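Long-range contacts in catechol 1,2-dioxygenase (Acinetobacter sp., PDB 1DMH), which catalyses the intradiol ring cleavage of catechol by dioxygen to cis,cis-muconate, using one ferric ion in each subunit of a homodimer: residues Thr101-Glu106 / Gly233-Thr238; Ala151-Trp156 / Ile225-Ser230; Gly216-Arg221 / Thr249-Ala254. All blocks are in the same frame, centred on the assembly; numbering follows the deposited sequence.

Interaction 1: residues Thr101-Glu106 / Gly233-Thr238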
loop_
_atom_site.group_PDB
_atom_site.type_symbol
_atom_site.label_atom_id
_atom_site.label_comp_id
_atom_site.label_asym_id
_atom_site.label_seq_id
_atom_site.Cartn_x
_atom_site.Cartn_y
_atom_site.Cartn_z
ATOM N N THR A 101 -25.222 16.128 -17.885
ATOM C CA THR A 101 -23.790 16.415 -17.849
ATOM C C THR A 101 -23.158 15.167 -17.238
ATOM O O THR A 101 -23.424 14.847 -16.092
ATOM C CB THR A 101 -23.463 17.638 -16.968
ATOM O OG1 THR A 101 -24.041 18.816 -17.544
ATOM C CG2 THR A 101 -21.963 17.819 -16.855
ATOM N N PRO A 102 -22.289 14.471 -17.995
ATOM C CA PRO A 102 -21.589 13.245 -17.599
ATOM C C PRO A 102 -20.714 13.443 -16.379
ATOM O O PRO A 102 -20.040 14.461 -16.273
ATOM C CB PRO A 102 -20.713 12.939 -18.819
ATOM C CG PRO A 102 -21.439 13.601 -19.951
ATOM C CD PRO A 102 -21.801 14.906 -19.314
ATOM N N ARG A 103 -20.712 12.471 -15.470
ATOM C CA ARG A 103 -19.847 12.551 -14.299
ATOM C C ARG A 103 -18.470 12.074 -14.729
ATOM O O ARG A 103 -18.334 11.405 -15.751
ATOM C CB ARG A 103 -20.319 11.593 -13.191
ATOM C CG ARG A 103 -20.399 10.127 -13.635
ATOM C CD ARG A 103 -20.439 9.175 -12.450
ATOM N NE ARG A 103 -21.518 9.469 -11.510
ATOM C CZ ARG A 103 -22.800 9.172 -11.706
ATOM N NH1 ARG A 103 -23.182 8.542 -12.808
ATOM N NH2 ARG A 103 -23.702 9.490 -10.779
ATOM N N THR A 104 -17.439 12.444 -13.984
ATOM C CA THR A 104 -16.131 11.855 -14.240
ATOM C C THR A 104 -15.353 11.945 -12.936
ATOM O O THR A 104 -15.891 12.445 -11.948
ATOM C CB THR A 104 -15.358 12.403 -15.503
ATOM O OG1 THR A 104 -14.321 11.456 -15.805
ATOM C CG2 THR A 104 -14.719 13.764 -15.279
ATOM N N ILE A 105 -14.111 11.475 -12.903
ATOM C CA ILE A 105 -13.424 11.417 -11.616
ATOM C C ILE A 105 -13.080 12.720 -10.916
ATOM O O ILE A 105 -12.827 13.756 -11.535
ATOM C CB ILE A 105 -12.149 10.482 -11.667
ATOM C CG1 ILE A 105 -10.948 11.199 -12.317
ATOM C CG2 ILE A 105 -12.502 9.189 -12.429
ATOM C CD1 ILE A 105 -9.646 10.404 -12.219
ATOM N N GLU A 106 -13.112 12.650 -9.597
ATOM C CA GLU A 106 -12.805 13.785 -8.764
ATOM C C GLU A 106 -11.306 14.024 -8.765
ATOM O O GLU A 106 -10.859 15.163 -8.819
ATOM C CB GLU A 106 -13.293 13.518 -7.326
ATOM C CG GLU A 106 -12.948 14.602 -6.320
ATOM C CD GLU A 106 -13.447 14.262 -4.921
ATOM O OE1 GLU A 106 -14.455 13.527 -4.791
ATOM O OE2 GLU A 106 -12.844 14.743 -3.947
ATOM N N GLY A 233 -32.370 19.886 -3.636
ATOM C CA GLY A 233 -33.182 19.038 -4.491
ATOM C C GLY A 233 -32.438 18.251 -5.561
ATOM O O GLY A 233 -33.035 17.443 -6.280
ATOM N N HIS A 234 -31.132 18.462 -5.683
ATOM C CA HIS A 234 -30.371 17.740 -6.710
ATOM C C HIS A 234 -29.181 17.012 -6.123
ATOM O O HIS A 234 -28.713 17.336 -5.012
ATOM C CB HIS A 234 -29.855 18.691 -7.792
ATOM C CG HIS A 234 -30.935 19.384 -8.556
ATOM N ND1 HIS A 234 -31.674 20.419 -8.024
ATOM C CD2 HIS A 234 -31.420 19.173 -9.803
ATOM C CE1 HIS A 234 -32.566 20.817 -8.913
ATOM N NE2 HIS A 234 -32.435 20.077 -10.001
ATOM N N ARG A 235 -28.699 16.029 -6.877
ATOM C CA ARG A 235 -27.535 15.256 -6.451
ATOM C C ARG A 235 -26.289 16.095 -6.732
ATOM O O ARG A 235 -26.299 16.975 -7.601
ATOM C CB ARG A 235 -27.459 13.924 -7.215
ATOM C CG ARG A 235 -28.709 13.041 -7.047
ATOM C CD ARG A 235 -28.513 11.653 -7.659
ATOM N NE ARG A 235 -28.190 11.719 -9.079
ATOM C CZ ARG A 235 -27.861 10.664 -9.821
ATOM N NH1 ARG A 235 -27.812 9.440 -9.288
ATOM N NH2 ARG A 235 -27.580 10.834 -11.108
ATOM N N LYS A 236 -25.221 15.839 -5.989
ATOM C CA LYS A 236 -23.984 16.588 -6.188
ATOM C C LYS A 236 -23.283 16.044 -7.440
ATOM O O LYS A 236 -23.077 14.822 -7.585
ATOM C CB LYS A 236 -23.088 16.449 -4.972
ATOM C CG LYS A 236 -21.875 17.296 -5.019
ATOM C CD LYS A 236 -21.098 17.042 -3.749
ATOM C CE LYS A 236 -19.933 18.001 -3.631
ATOM N NZ LYS A 236 -19.348 17.914 -2.255
ATOM N N LEU A 237 -22.940 16.952 -8.350
ATOM C CA LEU A 237 -22.298 16.575 -9.611
ATOM C C LEU A 237 -20.789 16.709 -9.485
ATOM O O LEU A 237 -20.295 17.721 -9.006
ATOM C CB LEU A 237 -22.751 17.515 -10.754
ATOM C CG LEU A 237 -22.753 17.150 -12.254
ATOM C CD1 LEU A 237 -22.518 18.416 -13.014
ATOM C CD2 LEU A 237 -21.787 16.064 -12.600
ATOM N N THR A 238 -20.058 15.687 -9.909
ATOM C CA THR A 238 -18.603 15.743 -9.921
ATOM C C THR A 238 -18.228 15.552 -11.384
ATOM O O THR A 238 -18.637 14.567 -12.000
ATOM C CB THR A 238 -17.949 14.600 -9.103
ATOM O OG1 THR A 238 -18.291 14.762 -7.723
ATOM C CG2 THR A 238 -16.400 14.604 -9.265
HETATM O O HOH W 1 -16.922 13.279 -5.907
#
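The backbones of Thr104 and Thr238 meet through a single hydrogen bond, Thr104 N to Thr238 O at 3.1 Å, where the irregular run 101-106 passes residues 235-238, their end-to-end directions 62° apart. The linker from helix 80-94 to strand 111-112 is here laid against a strand of the mixed beta-sheet of the intradiol dioxygenase fold. The same carbonyl also takes a CA-H...O contact from Arg103, its CA 3.3 Å from Thr238 O. At one end, Thr101 CG2 touches Leu237 CD1 at 3.9 Å, the two side chains crossing at about a right angle, and Leu290 packs against both residues. Arg103 and Arg235 bring their guanidinium groups near each other with planes 83° apart, NH2 to NH2 at 4.1 Å. Asp92 forms salt bridges with both arginines and Asp89 with Arg103, so acidic groups of helix 80-94 probably offset the like charges. At the other end, chi1 of -65° sets Thr238 OG1 beside the backbone N and CG2 opposite it; the methyl thus rests 3.7 Å from Glu106 CA while the hydroxyl turns to a water. Glu106, whose carboxylate is salt-bridged to Arg308, shares that water, 2.7 Å from Glu106 OE1 and 2.7 Å from Thr238 OG1.

Interaction 2: residues Ala151-Trp156 / Ile225-Ser230. With FE (Fe (III) ion), chain C; MCT (4-methylcatechol), chain D.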
loop_
_atom_site.group_PDB
_atom_site.type_symbol
_atom_site.label_atom_id
_atom_site.label_comp_id
_atom_site.label_asym_id
_atom_site.label_seq_id
_atom_site.Cartn_x
_atom_site.Cartn_y
_atom_site.Cartn_z
ATOM N N ALA A 151 -26.996 27.810 -6.958
ATOM C CA ALA A 151 -26.307 26.524 -7.013
ATOM C C ALA A 151 -24.864 26.838 -6.619
ATOM O O ALA A 151 -24.377 27.947 -6.868
ATOM C CB ALA A 151 -26.367 25.954 -8.439
ATOM N N LYS A 152 -24.167 25.904 -5.985
ATOM C CA LYS A 152 -22.775 26.182 -5.613
ATOM C C LYS A 152 -21.847 25.460 -6.583
ATOM O O LYS A 152 -21.846 24.226 -6.658
ATOM C CB LYS A 152 -22.486 25.696 -4.210
ATOM C CG LYS A 152 -21.081 25.962 -3.683
ATOM C CD LYS A 152 -21.072 25.465 -2.255
ATOM C CE LYS A 152 -19.826 25.803 -1.499
ATOM N NZ LYS A 152 -20.054 25.588 -0.030
ATOM N N VAL A 153 -21.081 26.245 -7.328
ATOM C CA VAL A 153 -20.159 25.713 -8.316
ATOM C C VAL A 153 -18.749 25.795 -7.737
ATOM O O VAL A 153 -18.269 26.893 -7.442
ATOM C CB VAL A 153 -20.206 26.545 -9.626
ATOM C CG1 VAL A 153 -19.267 25.938 -10.671
ATOM C CG2 VAL A 153 -21.643 26.610 -10.170
ATOM N N GLU A 154 -18.100 24.648 -7.550
ATOM C CA GLU A 154 -16.736 24.637 -7.042
ATOM C C GLU A 154 -15.774 24.263 -8.164
ATOM O O GLU A 154 -15.937 23.233 -8.801
ATOM C CB GLU A 154 -16.598 23.647 -5.901
ATOM C CG GLU A 154 -17.523 23.973 -4.765
ATOM C CD GLU A 154 -17.338 23.038 -3.595
ATOM O OE1 GLU A 154 -16.246 23.038 -2.991
ATOM O OE2 GLU A 154 -18.290 22.300 -3.289
ATOM N N ILE A 155 -14.773 25.112 -8.382
ATOM C CA ILE A 155 -13.799 24.927 -9.443
ATOM C C ILE A 155 -12.373 24.930 -8.919
ATOM O O ILE A 155 -12.020 25.731 -8.052
ATOM C CB ILE A 155 -13.931 26.063 -10.477
ATOM C CG1 ILE A 155 -15.400 26.180 -10.906
ATOM C CG2 ILE A 155 -13.026 25.799 -11.682
ATOM C CD1 ILE A 155 -15.625 27.167 -12.004
ATOM N N TRP A 156 -11.545 24.025 -9.423
ATOM C CA TRP A 156 -10.151 24.022 -9.012
ATOM C C TRP A 156 -9.370 23.503 -10.193
ATOM O O TRP A 156 -9.880 22.683 -10.952
ATOM C CB TRP A 156 -9.932 23.197 -7.712
ATOM C CG TRP A 156 -10.111 21.676 -7.722
ATOM C CD1 TRP A 156 -9.118 20.730 -7.744
ATOM C CD2 TRP A 156 -11.348 20.953 -7.652
ATOM N NE1 TRP A 156 -9.662 19.465 -7.691
ATOM C CE2 TRP A 156 -11.028 19.573 -7.634
ATOM C CE3 TRP A 156 -12.701 21.338 -7.603
ATOM C CZ2 TRP A 156 -12.006 18.575 -7.572
ATOM C CZ3 TRP A 156 -13.680 20.347 -7.544
ATOM C CH2 TRP A 156 -13.322 18.979 -7.528
ATOM N N ILE A 225 -10.141 21.227 -16.042
ATOM C CA ILE A 225 -10.664 22.041 -14.943
ATOM C C ILE A 225 -11.714 21.205 -14.205
ATOM O O ILE A 225 -12.613 20.652 -14.829
ATOM C CB ILE A 225 -11.307 23.327 -15.496
ATOM C CG1 ILE A 225 -10.233 24.148 -16.228
ATOM C CG2 ILE A 225 -11.957 24.129 -14.356
ATOM C CD1 ILE A 225 -10.781 25.316 -17.036
ATOM N N HIS A 226 -11.584 21.109 -12.885
ATOM C CA HIS A 226 -12.506 20.323 -12.055
ATOM C C HIS A 226 -13.735 21.123 -11.619
ATOM O O HIS A 226 -13.648 22.325 -11.403
ATOM C CB HIS A 226 -11.795 19.872 -10.776
ATOM C CG HIS A 226 -10.687 18.899 -11.006
ATOM N ND1 HIS A 226 -10.896 17.532 -11.059
ATOM C CD2 HIS A 226 -9.361 19.091 -11.209
ATOM C CE1 HIS A 226 -9.741 16.926 -11.282
ATOM N NE2 HIS A 226 -8.798 17.847 -11.377
ATOM N N TYR A 227 -14.858 20.426 -11.463
ATOM C CA TYR A 227 -16.099 21.016 -10.988
ATOM C C TYR A 227 -16.810 20.131 -9.956
ATOM O O TYR A 227 -16.818 18.899 -10.072
ATOM C CB TYR A 227 -17.138 21.162 -12.107
ATOM C CG TYR A 227 -16.949 22.254 -13.119
ATOM C CD1 TYR A 227 -16.060 22.104 -14.186
ATOM C CD2 TYR A 227 -17.703 23.424 -13.034
ATOM C CE1 TYR A 227 -15.929 23.102 -15.159
ATOM C CE2 TYR A 227 -17.589 24.431 -13.988
ATOM C CZ TYR A 227 -16.708 24.267 -15.050
ATOM O OH TYR A 227 -16.621 25.252 -16.003
ATOM N N PHE A 228 -17.413 20.795 -8.968
ATOM C CA PHE A 228 -18.324 20.195 -7.993
ATOM C C PHE A 228 -19.494 21.179 -8.186
ATOM O O PHE A 228 -19.287 22.394 -8.225
ATOM C CB PHE A 228 -17.874 20.341 -6.544
ATOM C CG PHE A 228 -17.147 19.157 -5.994
ATOM C CD1 PHE A 228 -17.325 17.880 -6.520
ATOM C CD2 PHE A 228 -16.299 19.319 -4.925
ATOM C CE1 PHE A 228 -16.641 16.778 -5.970
ATOM C CE2 PHE A 228 -15.612 18.233 -4.368
ATOM C CZ PHE A 228 -15.784 16.959 -4.892
ATOM N N VAL A 229 -20.700 20.671 -8.374
ATOM C CA VAL A 229 -21.850 21.551 -8.451
ATOM C C VAL A 229 -22.892 20.916 -7.529
ATOM O O VAL A 229 -23.217 19.727 -7.655
ATOM C CB VAL A 229 -22.444 21.671 -9.881
ATOM C CG1 VAL A 229 -23.604 22.699 -9.886
ATOM C CG2 VAL A 229 -21.363 22.112 -10.866
ATOM N N SER A 230 -23.377 21.688 -6.568
ATOM C CA SER A 230 -24.424 21.195 -5.680
ATOM C C SER A 230 -25.550 22.240 -5.553
ATOM O O SER A 230 -25.329 23.449 -5.742
ATOM C CB SER A 230 -23.849 20.822 -4.304
ATOM O OG SER A 230 -23.197 21.894 -3.680
HETATM FE FE FE C . -6.807 17.603 -11.976
HETATM C C1 MCT D . -5.158 12.901 -11.076
HETATM C C2 MCT D . -6.363 13.616 -11.185
HETATM C C3 MCT D . -6.297 15.011 -11.379
HETATM O O3 MCT D . -7.465 15.722 -11.489
HETATM C C4 MCT D . -5.088 15.681 -11.463
HETATM O O4 MCT D . -5.083 17.040 -11.657
HETATM C C5 MCT D . -3.901 15.006 -11.360
HETATM C C6 MCT D . -3.943 13.535 -11.156
HETATM C C MCT D . -5.204 11.376 -10.861
HETATM O O HOH W 2 -20.502 22.148 -4.736
HETATM O O HOH W 3 -6.293 15.870 -10.140
#
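Trp156 and His226 stand at one end of an antiparallel strand pair, 152-156 with 225-230, in the central mixed sheet of the intradiol dioxygenase fold. Backbone polar groups are paired reciprocally at Lys152-Ser230, Glu154-Phe228 and Trp156-His226. In the middle pair Glu154 N to Phe228 O is short and straight (2.6 Å, 176° at the hydrogen), and the return bond is more bent; the last pair is uneven, since Trp156 N reaches His226 O only weakly at 3.4 Å while His226 N donates firmly to Trp156 O. A water links a backbone carbonyl to two side chains: it donates to Lys152 O and Glu154 OE2 and accepts from Ser230 OG. The other carboxylate oxygen, Glu154 OE1, is hydrogen-bonded to the Tyr110 hydroxyl, and Tyr227 OH to that of Tyr190. On the face carrying Val153, Ile155 and Tyr227, Val153 CG1 lies at the edge of the tyrosine ring, 3.8 Å from Tyr227 CD2. On the other face the Trp156 indole, turned by chi1 68° between its backbone N and carbonyl carbon, forms an offset stack with the His226 imidazole, the centroids of the Trp156 five-membered ring and the His226 ring 4.3 Å apart and their planes at 8°, and turns an edge toward the face of Phe228. The stacked imidazole is a ligand of the active-site iron, which Tyr164 and His224 also bind: His226 NE2 lies 2.1 Å from the metal, and 4-methylcatechol chelates it through O3 and O4.

Interaction 3: residues Gly216-Arg221 / Thr249-Ala254. With MCT (4-methylcatechol), chain D.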
loop_
_atom_site.group_PDB
_atom_site.type_symbol
_atom_site.label_atom_id
_atom_site.label_comp_id
_atom_site.label_asym_id
_atom_site.label_seq_id
_atom_site.Cartn_x
_atom_site.Cartn_y
_atom_site.Cartn_z
ATOM N N GLY A 216 4.518 0.061 -19.658
ATOM C CA GLY A 216 4.721 0.743 -20.932
ATOM C C GLY A 216 3.766 1.913 -21.118
ATOM O O GLY A 216 3.435 2.281 -22.244
ATOM N N ARG A 217 3.334 2.509 -20.007
ATOM C CA ARG A 217 2.386 3.617 -20.040
ATOM C C ARG A 217 2.962 4.939 -19.547
ATOM O O ARG A 217 3.932 4.966 -18.772
ATOM C CB ARG A 217 1.164 3.251 -19.198
ATOM C CG ARG A 217 0.342 2.102 -19.740
ATOM C CD ARG A 217 -0.809 1.813 -18.775
ATOM N NE ARG A 217 -1.506 3.056 -18.462
ATOM C CZ ARG A 217 -2.265 3.247 -17.395
ATOM N NH1 ARG A 217 -2.441 2.268 -16.523
ATOM N NH2 ARG A 217 -2.784 4.444 -17.161
ATOM N N HIS A 218 2.369 6.043 -20.000
ATOM C CA HIS A 218 2.818 7.364 -19.569
ATOM C C HIS A 218 1.963 7.793 -18.382
ATOM O O HIS A 218 0.917 7.186 -18.120
ATOM C CB HIS A 218 2.678 8.384 -20.713
ATOM C CG HIS A 218 1.267 8.656 -21.114
ATOM N ND1 HIS A 218 0.411 9.431 -20.355
ATOM C CD2 HIS A 218 0.549 8.245 -22.185
ATOM C CE1 HIS A 218 -0.770 9.491 -20.946
ATOM N NE2 HIS A 218 -0.713 8.777 -22.058
ATOM N N GLY A 219 2.390 8.839 -17.677
ATOM C CA GLY A 219 1.630 9.307 -16.538
ATOM C C GLY A 219 1.089 10.707 -16.714
ATOM O O GLY A 219 1.075 11.477 -15.766
ATOM N N ASN A 220 0.615 11.026 -17.916
ATOM C CA ASN A 220 0.097 12.359 -18.221
ATOM C C ASN A 220 -1.407 12.535 -18.302
ATOM O O ASN A 220 -2.136 11.632 -18.711
ATOM C CB ASN A 220 0.671 12.828 -19.544
ATOM C CG ASN A 220 2.172 12.814 -19.544
ATOM O OD1 ASN A 220 2.816 13.484 -18.730
ATOM N ND2 ASN A 220 2.751 12.034 -20.448
ATOM N N ARG A 221 -1.854 13.734 -17.934
ATOM C CA ARG A 221 -3.261 14.101 -18.014
ATOM C C ARG A 221 -3.350 15.350 -18.883
ATOM O O ARG A 221 -2.462 16.206 -18.840
ATOM C CB ARG A 221 -3.853 14.469 -16.633
ATOM C CG ARG A 221 -3.804 13.376 -15.551
ATOM C CD ARG A 221 -5.006 13.515 -14.644
ATOM N NE ARG A 221 -6.198 13.316 -15.461
ATOM C CZ ARG A 221 -7.437 13.645 -15.125
ATOM N NH1 ARG A 221 -7.692 14.210 -13.949
ATOM N NH2 ARG A 221 -8.422 13.458 -16.008
ATOM N N THR A 249 -5.849 14.547 -24.713
ATOM C CA THR A 249 -7.291 14.560 -24.586
ATOM C C THR A 249 -7.868 13.156 -24.576
ATOM O O THR A 249 -8.661 12.815 -23.716
ATOM C CB THR A 249 -7.931 15.348 -25.728
ATOM O OG1 THR A 249 -7.469 16.694 -25.669
ATOM C CG2 THR A 249 -9.437 15.346 -25.600
ATOM N N TYR A 250 -7.467 12.328 -25.524
ATOM C CA TYR A 250 -8.026 10.987 -25.568
ATOM C C TYR A 250 -7.016 9.935 -25.152
ATOM O O TYR A 250 -7.082 8.782 -25.588
ATOM C CB TYR A 250 -8.565 10.690 -26.974
ATOM C CG TYR A 250 -9.572 11.715 -27.443
ATOM C CD1 TYR A 250 -10.919 11.631 -27.059
ATOM C CD2 TYR A 250 -9.168 12.828 -28.193
ATOM C CE1 TYR A 250 -11.843 12.634 -27.407
ATOM C CE2 TYR A 250 -10.084 13.840 -28.548
ATOM C CZ TYR A 250 -11.414 13.737 -28.152
ATOM O OH TYR A 250 -12.306 14.739 -28.497
ATOM N N ASP A 251 -6.085 10.326 -24.291
ATOM C CA ASP A 251 -5.070 9.401 -23.859
ATOM C C ASP A 251 -4.617 9.819 -22.474
ATOM O O ASP A 251 -3.431 9.944 -22.181
ATOM C CB ASP A 251 -3.930 9.407 -24.883
ATOM C CG ASP A 251 -2.850 8.394 -24.570
ATOM O OD1 ASP A 251 -3.142 7.372 -23.904
ATOM O OD2 ASP A 251 -1.705 8.611 -25.028
ATOM N N ASP A 252 -5.611 10.036 -21.630
ATOM C CA ASP A 252 -5.439 10.450 -20.243
ATOM C C ASP A 252 -4.993 9.214 -19.434
ATOM O O ASP A 252 -5.605 8.159 -19.566
ATOM C CB ASP A 252 -6.803 10.983 -19.800
ATOM C CG ASP A 252 -6.853 11.404 -18.370
ATOM O OD1 ASP A 252 -5.808 11.551 -17.702
ATOM O OD2 ASP A 252 -7.995 11.618 -17.910
ATOM N N PHE A 253 -3.949 9.326 -18.615
ATOM C CA PHE A 253 -3.518 8.164 -17.847
ATOM C C PHE A 253 -4.561 7.786 -16.770
ATOM O O PHE A 253 -4.559 6.665 -16.259
ATOM C CB PHE A 253 -2.136 8.401 -17.187
ATOM C CG PHE A 253 -2.193 8.892 -15.748
ATOM C CD1 PHE A 253 -2.351 10.244 -15.448
ATOM C CD2 PHE A 253 -2.083 7.982 -14.687
ATOM C CE1 PHE A 253 -2.392 10.679 -14.086
ATOM C CE2 PHE A 253 -2.125 8.409 -13.346
ATOM C CZ PHE A 253 -2.280 9.762 -13.049
ATOM N N ALA A 254 -5.446 8.731 -16.442
ATOM C CA ALA A 254 -6.491 8.492 -15.441
ATOM C C ALA A 254 -7.835 8.154 -16.082
ATOM O O ALA A 254 -8.845 8.040 -15.380
ATOM C CB ALA A 254 -6.639 9.711 -14.532
HETATM C C1 MCT D . -5.158 12.901 -11.076
HETATM C C2 MCT D . -6.363 13.616 -11.185
HETATM C C3 MCT D . -6.297 15.011 -11.379
HETATM O O3 MCT D . -7.465 15.722 -11.489
HETATM C C4 MCT D . -5.088 15.681 -11.463
HETATM O O4 MCT D . -5.083 17.040 -11.657
HETATM C C5 MCT D . -3.901 15.006 -11.360
HETATM C C6 MCT D . -3.943 13.535 -11.156
HETATM C C MCT D . -5.204 11.376 -10.861
#
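Bends at chi2 (-148°) and chi3 (62°) turn the Arg221 guanidinium onto the carboxylate of Asp252, whose CG lies anti to its backbone N (chi1 177°). The groups meet side-on and nearly coplanar, each carboxylate oxygen approached on its syn side, in a salt bridge in which Arg221 NE reaches Asp252 OD1 at 2.9 Å and Arg221 NH2 reaches Asp252 OD2 at 2.7 Å. Ala254 N donates to Asp252 OD1 from above the carboxylate plane, on the face opposite to Arg221 NE, closing an Asx turn, while the methyl of Ala254 covers one face of the guanidinium. The backbones are joined by Phe253 N to Asn220 O at 2.9 Å. The Phe253 side chain fits against Gly219, with Arg221 CG at its ring edge, 3.4 Å from Phe253 CE1, and Phe253 CZ lies 4.0 Å from methyl carbon C of 4-methylcatechol. His218 ND1 accepts a hydrogen bond from Asn220 N, in the ring plane, and NE2 lies 3.0 Å from Asp251 O. Arg217 faces the dimer interface, its NH1 donating to Ala18 O of the second subunit. The contact thus walls the 4-methylcatechol pocket. With two nitrogens held by Asp252, Arg221 directs NH1 to ligand O3 in a weak hydrogen bond, which probably helps hold the iron-bound catecholate in place.

Overall arrangement
From the N terminus, the chain leaves helix 80-94 and runs through 101-106, met again by 233-238 in interaction 1. Within that long loop, strand 152-157 pairs with strand 220-230 in interaction 2, which closes the loop between 156 and 225 and is therefore nested in interaction 1. Residues 216-221 lead into the same strand, and interaction 3 closes the shorter loop from 221 to 249; as 249-254 follows strand 237-243, it crosses both others. Interactions 1 and 2 adjoin in the sheet, where Leu237 N lies 2.9 Å from Val229 O; interactions 1 and 3 touch through Ile105 CD1 and Ala254 CB. Interactions 2 and 3 both reach 4-methylcatechol. Together they tie the linker, the central sheet and a pocket loop around the iron site.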